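Local coordinates for protein putative modification methylase (Thermus thermophilus, PDB 2ZIG) that probably methylates DNA, transferring a methyl group from S-adenosylmethionine to the N4 atom of cytosine at specific sites, at residues B[225-239]-B[248-261]. Residues are numbered along the deposited sequence; the frame is centred on the assembly and turned at random.
Sequences AERLVRMFSFVGDVV and TTLIAAARWGRRAL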
loop_
_atom_site.group_PDB
_atom_site.type_symbol
_atom_site.label_atom_id
_atom_site.label_comp_id
_atom_site.label_asym_id
_atom_site.label_seq_id
_atom_site.Cartn_x
_atom_site.Cartn_y
_atom_site.Cartn_z
ATOM N N ALA B 225 18.385 5.195 -1.023
ATOM C CA ALA B 225 18.290 6.364 -1.894
ATOM C C ALA B 225 19.153 6.176 -3.144
ATOM O O ALA B 225 18.739 6.517 -4.256
ATOM C CB ALA B 225 18.719 7.624 -1.141
ATOM N N GLU B 226 20.354 5.630 -2.970
ATOM C CA GLU B 226 21.235 5.435 -4.119
ATOM C C GLU B 226 20.609 4.500 -5.139
ATOM O O GLU B 226 20.742 4.700 -6.335
ATOM C CB GLU B 226 22.592 4.891 -3.677
ATOM C CG GLU B 226 23.375 5.864 -2.833
ATOM C CD GLU B 226 24.672 5.278 -2.333
ATOM O OE1 GLU B 226 24.638 4.145 -1.808
ATOM O OE2 GLU B 226 25.721 5.944 -2.451
ATOM N N ARG B 227 19.926 3.474 -4.655
ATOM C CA ARG B 227 19.275 2.511 -5.529
ATOM C C ARG B 227 18.191 3.213 -6.362
ATOM O O ARG B 227 18.082 2.993 -7.566
ATOM C CB ARG B 227 18.681 1.388 -4.670
ATOM C CG ARG B 227 18.228 0.156 -5.421
ATOM C CD ARG B 227 17.866 -0.988 -4.452
ATOM N NE ARG B 227 19.039 -1.621 -3.844
ATOM C CZ ARG B 227 18.997 -2.732 -3.107
ATOM N NH1 ARG B 227 17.835 -3.342 -2.869
ATOM N NH2 ARG B 227 20.123 -3.260 -2.638
ATOM N N LEU B 228 17.406 4.077 -5.727
ATOM C CA LEU B 228 16.341 4.788 -6.432
ATOM C C LEU B 228 16.912 5.745 -7.482
ATOM O O LEU B 228 16.432 5.792 -8.616
ATOM C CB LEU B 228 15.459 5.539 -5.425
ATOM C CG LEU B 228 14.665 4.587 -4.511
ATOM C CD1 LEU B 228 14.013 5.355 -3.349
ATOM C CD2 LEU B 228 13.603 3.855 -5.353
ATOM N N VAL B 229 17.949 6.491 -7.110
ATOM C CA VAL B 229 18.576 7.413 -8.046
ATOM C C VAL B 229 19.048 6.648 -9.285
ATOM O O VAL B 229 18.761 7.044 -10.414
ATOM C CB VAL B 229 19.786 8.137 -7.408
ATOM C CG1 VAL B 229 20.549 8.928 -8.475
ATOM C CG2 VAL B 229 19.315 9.082 -6.316
ATOM N N ARG B 230 19.757 5.541 -9.073
ATOM C CA ARG B 230 20.271 4.746 -10.188
ATOM C C ARG B 230 19.177 4.156 -11.063
ATOM O O ARG B 230 19.376 3.958 -12.261
ATOM C CB ARG B 230 21.160 3.617 -9.668
ATOM C CG ARG B 230 22.362 4.105 -8.866
ATOM C CD ARG B 230 23.229 2.945 -8.453
ATOM N NE ARG B 230 23.707 2.209 -9.619
ATOM C CZ ARG B 230 24.267 1.009 -9.563
ATOM N NH1 ARG B 230 24.418 0.402 -8.388
ATOM N NH2 ARG B 230 24.681 0.421 -10.679
ATOM N N MET B 231 18.023 3.881 -10.463
ATOM C CA MET B 231 16.909 3.289 -11.195
ATOM C C MET B 231 16.011 4.275 -11.925
ATOM O O MET B 231 15.444 3.942 -12.957
ATOM C CB MET B 231 16.009 2.486 -10.253
ATOM C CG MET B 231 16.635 1.287 -9.586
ATOM S SD MET B 231 15.528 0.748 -8.257
ATOM C CE MET B 231 14.082 0.100 -9.228
ATOM N N PHE B 232 15.873 5.483 -11.399
ATOM C CA PHE B 232 14.956 6.410 -12.021
ATOM C C PHE B 232 15.462 7.784 -12.412
ATOM O O PHE B 232 14.712 8.750 -12.342
ATOM C CB PHE B 232 13.716 6.524 -11.132
ATOM C CG PHE B 232 13.038 5.202 -10.887
ATOM C CD1 PHE B 232 12.413 4.523 -11.937
ATOM C CD2 PHE B 232 13.071 4.608 -9.626
ATOM C CE1 PHE B 232 11.831 3.264 -11.737
ATOM C CE2 PHE B 232 12.492 3.349 -9.415
ATOM C CZ PHE B 232 11.870 2.678 -10.477
ATOM N N SER B 233 16.731 7.862 -12.808
ATOM C CA SER B 233 17.330 9.103 -13.278
ATOM C C SER B 233 18.584 8.713 -14.041
ATOM O O SER B 233 19.042 7.580 -13.940
ATOM C CB SER B 233 17.708 10.030 -12.117
ATOM O OG SER B 233 18.892 9.590 -11.476
ATOM N N PHE B 234 19.129 9.654 -14.809
ATOM C CA PHE B 234 20.347 9.423 -15.583
ATOM C C PHE B 234 21.456 10.314 -15.051
ATOM O O PHE B 234 21.185 11.344 -14.431
ATOM C CB PHE B 234 20.112 9.762 -17.059
ATOM C CG PHE B 234 19.188 8.814 -17.760
ATOM C CD1 PHE B 234 19.649 7.585 -18.216
ATOM C CD2 PHE B 234 17.848 9.146 -17.957
ATOM C CE1 PHE B 234 18.790 6.695 -18.862
ATOM C CE2 PHE B 234 16.980 8.264 -18.601
ATOM C CZ PHE B 234 17.455 7.035 -19.054
ATOM N N VAL B 235 22.704 9.919 -15.285
ATOM C CA VAL B 235 23.830 10.734 -14.852
ATOM C C VAL B 235 23.559 12.138 -15.403
ATOM O O VAL B 235 23.104 12.283 -16.536
ATOM C CB VAL B 235 25.164 10.202 -15.434
ATOM C CG1 VAL B 235 26.301 11.118 -15.058
ATOM C CG2 VAL B 235 25.435 8.804 -14.910
ATOM N N GLY B 236 23.809 13.166 -14.602
ATOM C CA GLY B 236 23.559 14.519 -15.067
ATOM C C GLY B 236 22.175 15.067 -14.738
ATOM O O GLY B 236 21.996 16.286 -14.697
ATOM N N ASP B 237 21.194 14.189 -14.511
ATOM C CA ASP B 237 19.837 14.629 -14.168
ATOM C C ASP B 237 19.798 15.366 -12.832
ATOM O O ASP B 237 20.739 15.291 -12.036
ATOM C CB ASP B 237 18.872 13.445 -14.055
ATOM C CG ASP B 237 18.529 12.823 -15.390
ATOM O OD1 ASP B 237 18.849 13.416 -16.446
ATOM O OD2 ASP B 237 17.919 11.733 -15.376
ATOM N N VAL B 238 18.691 16.063 -12.591
ATOM C CA VAL B 238 18.479 16.807 -11.357
ATOM C C VAL B 238 17.586 15.975 -10.434
ATOM O O VAL B 238 16.470 15.601 -10.808
ATOM C CB VAL B 238 17.774 18.163 -11.621
ATOM C CG1 VAL B 238 17.555 18.901 -10.301
ATOM C CG2 VAL B 238 18.609 19.016 -12.582
ATOM N N VAL B 239 18.091 15.682 -9.241
ATOM C CA VAL B 239 17.352 14.901 -8.256
ATOM C C VAL B 239 16.957 15.831 -7.122
ATOM O O VAL B 239 17.808 16.497 -6.526
ATOM C CB VAL B 239 18.212 13.740 -7.692
ATOM C CG1 VAL B 239 17.442 12.994 -6.598
ATOM C CG2 VAL B 239 18.588 12.779 -8.812
ATOM N N THR B 248 20.197 12.812 2.975
ATOM C CA THR B 248 20.431 11.467 2.465
ATOM C C THR B 248 20.281 11.422 0.947
ATOM O O THR B 248 21.162 10.922 0.236
ATOM C CB THR B 248 19.439 10.462 3.076
ATOM O OG1 THR B 248 19.459 10.590 4.499
ATOM C CG2 THR B 248 19.818 9.033 2.702
ATOM N N THR B 249 19.176 11.960 0.448
ATOM C CA THR B 249 18.923 11.939 -0.983
ATOM C C THR B 249 19.912 12.772 -1.789
ATOM O O THR B 249 20.310 12.381 -2.880
ATOM C CB THR B 249 17.503 12.409 -1.292
ATOM O OG1 THR B 249 16.568 11.612 -0.548
ATOM C CG2 THR B 249 17.215 12.277 -2.786
ATOM N N LEU B 250 20.287 13.931 -1.262
ATOM C CA LEU B 250 21.245 14.802 -1.940
ATOM C C LEU B 250 22.564 14.044 -2.052
ATOM O O LEU B 250 23.215 14.056 -3.084
ATOM C CB LEU B 250 21.457 16.086 -1.123
ATOM C CG LEU B 250 20.473 17.267 -1.209
ATOM C CD1 LEU B 250 19.128 16.847 -1.748
ATOM C CD2 LEU B 250 20.340 17.887 0.172
ATOM N N ILE B 251 22.950 13.380 -0.971
ATOM C CA ILE B 251 24.187 12.607 -0.933
ATOM C C ILE B 251 24.161 11.453 -1.933
ATOM O O ILE B 251 25.114 11.260 -2.681
ATOM C CB ILE B 251 24.426 12.070 0.486
ATOM C CG1 ILE B 251 24.693 13.250 1.424
ATOM C CG2 ILE B 251 25.573 11.082 0.504
ATOM C CD1 ILE B 251 24.827 12.851 2.883
ATOM N N ALA B 252 23.063 10.696 -1.943
ATOM C CA ALA B 252 22.903 9.570 -2.858
ATOM C C ALA B 252 22.996 10.075 -4.293
ATOM O O ALA B 252 23.627 9.457 -5.137
ATOM C CB ALA B 252 21.557 8.891 -2.636
ATOM N N ALA B 253 22.365 11.206 -4.563
ATOM C CA ALA B 253 22.383 11.787 -5.902
ATOM C C ALA B 253 23.801 12.171 -6.339
ATOM O O ALA B 253 24.270 11.766 -7.403
ATOM C CB ALA B 253 21.479 13.009 -5.941
ATOM N N ALA B 254 24.488 12.942 -5.507
ATOM C CA ALA B 254 25.838 13.381 -5.831
ATOM C C ALA B 254 26.845 12.238 -5.962
ATOM O O ALA B 254 27.734 12.282 -6.812
ATOM C CB ALA B 254 26.316 14.375 -4.796
ATOM N N ARG B 255 26.716 11.213 -5.128
ATOM C CA ARG B 255 27.652 10.090 -5.199
ATOM C C ARG B 255 27.523 9.353 -6.522
ATOM O O ARG B 255 28.449 8.667 -6.938
ATOM C CB ARG B 255 27.419 9.112 -4.049
ATOM C CG ARG B 255 27.838 9.631 -2.685
ATOM C CD ARG B 255 27.292 8.726 -1.595
ATOM N NE ARG B 255 27.820 7.370 -1.679
ATOM C CZ ARG B 255 29.018 7.014 -1.229
ATOM N NH1 ARG B 255 29.436 5.757 -1.339
ATOM N NH2 ARG B 255 29.797 7.921 -0.657
ATOM N N TRP B 256 26.381 9.510 -7.186
ATOM C CA TRP B 256 26.153 8.842 -8.466
ATOM C C TRP B 256 26.099 9.737 -9.700
ATOM O O TRP B 256 25.444 9.416 -10.683
ATOM C CB TRP B 256 24.892 7.976 -8.380
ATOM C CG TRP B 256 25.162 6.779 -7.562
ATOM C CD1 TRP B 256 25.087 6.683 -6.200
ATOM C CD2 TRP B 256 25.768 5.565 -8.015
ATOM N NE1 TRP B 256 25.624 5.490 -5.780
ATOM C CE2 TRP B 256 26.052 4.787 -6.873
ATOM C CE3 TRP B 256 26.102 5.063 -9.277
ATOM C CZ2 TRP B 256 26.660 3.534 -6.955
ATOM C CZ3 TRP B 256 26.707 3.813 -9.359
ATOM C CH2 TRP B 256 26.980 3.066 -8.203
ATOM N N GLY B 257 26.799 10.864 -9.653
ATOM C CA GLY B 257 26.819 11.740 -10.809
ATOM C C GLY B 257 25.526 12.442 -11.195
ATOM O O GLY B 257 25.355 12.808 -12.355
ATOM N N ARG B 258 24.609 12.615 -10.247
ATOM C CA ARG B 258 23.369 13.343 -10.514
ATOM C C ARG B 258 23.486 14.674 -9.777
ATOM O O ARG B 258 24.216 14.769 -8.791
ATOM C CB ARG B 258 22.141 12.593 -9.983
ATOM C CG ARG B 258 21.570 11.559 -10.930
ATOM C CD ARG B 258 22.493 10.371 -11.084
ATOM N NE ARG B 258 21.827 9.276 -11.776
ATOM C CZ ARG B 258 22.433 8.157 -12.158
ATOM N NH1 ARG B 258 23.728 7.990 -11.918
ATOM N NH2 ARG B 258 21.740 7.202 -12.768
ATOM N N ARG B 259 22.776 15.694 -10.251
ATOM C CA ARG B 259 22.802 17.010 -9.606
ATOM C C ARG B 259 21.792 17.028 -8.448
ATOM O O ARG B 259 20.602 16.761 -8.638
ATOM C CB ARG B 259 22.449 18.093 -10.631
ATOM C CG ARG B 259 23.366 18.095 -11.854
ATOM C CD ARG B 259 22.747 18.841 -13.031
ATOM N NE ARG B 259 22.770 20.288 -12.856
ATOM C CZ ARG B 259 22.084 21.146 -13.609
ATOM N NH1 ARG B 259 21.307 20.707 -14.596
ATOM N NH2 ARG B 259 22.182 22.451 -13.380
ATOM N N ALA B 260 22.266 17.347 -7.252
ATOM C CA ALA B 260 21.396 17.371 -6.093
ATOM C C ALA B 260 20.717 18.711 -5.891
ATOM O O ALA B 260 21.339 19.766 -6.007
ATOM C CB ALA B 260 22.178 16.998 -4.835
ATOM N N LEU B 261 19.428 18.650 -5.591
ATOM C CA LEU B 261 18.622 19.829 -5.323
ATOM C C LEU B 261 17.742 19.466 -4.132
ATOM O O LEU B 261 17.110 18.406 -4.120
ATOM C CB LEU B 261 17.740 20.177 -6.525
ATOM C CG LEU B 261 16.895 21.449 -6.400
ATOM C CD1 LEU B 261 17.836 22.628 -6.206
ATOM C CD2 LEU B 261 16.013 21.656 -7.638
HETATM O O HOH W 1 21.760 4.340 -13.367
#
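R258 reaches from the end of helix 248-255 to S233, just ahead of the F234-D237 turn, and grips it side-on: NE donates to S233 OG (3.0 Å) and NH2 to S233 O (3.0 Å), the latter from above the carbonyl plane. Its NH1 bonds back to W256 O, and a water links NH2 to R230 O, so all three guanidinium nitrogens are engaged; the peptide N of V235 lies over one face. S233 OG donates in turn to V229 O, which fixes the hydroxyl for its arginine partner.

The indole of W256 receives R230 over one face. R230 CD sits 3.5 Å from the centroid of its six-membered ring, and the bend at chi3 (59°) lays the guanidinium flat on the same face, planes 2° apart, in an off-centre cation-pi stack. At the ring edge NE1 makes a weak bond to E226 OE2, whose main partner is R255 NE in a 2.7 Å salt bridge.

Strands 238-241 and 259-264 pair in parallel, and helix 248-255 connects them across one face of the sheet, a right-handed beta-alpha-beta crossover of the Rossmann-like methyltransferase fold; T248, an S-adenosylmethionine-binding residue although no cofactor is bound here, begins the helix. V239 N and O bond to R259 O and L261 N, while R259 N donates to D237 O. G257 closes the helix as C-prime of a Schellman motif, and its O accepts from G236 N (2.8 Å).

Apolar packing joins helix segments 225-232 and 248-255, whose axes cross at -52°: A225 CB presses tightly on A252 CB at 3.4 Å, and V229 CG2 faces A252 and A253. V229 CG1 lies against R258 CD and NE. Strand meets helix where V239 CB touches A253 CB (3.8 Å).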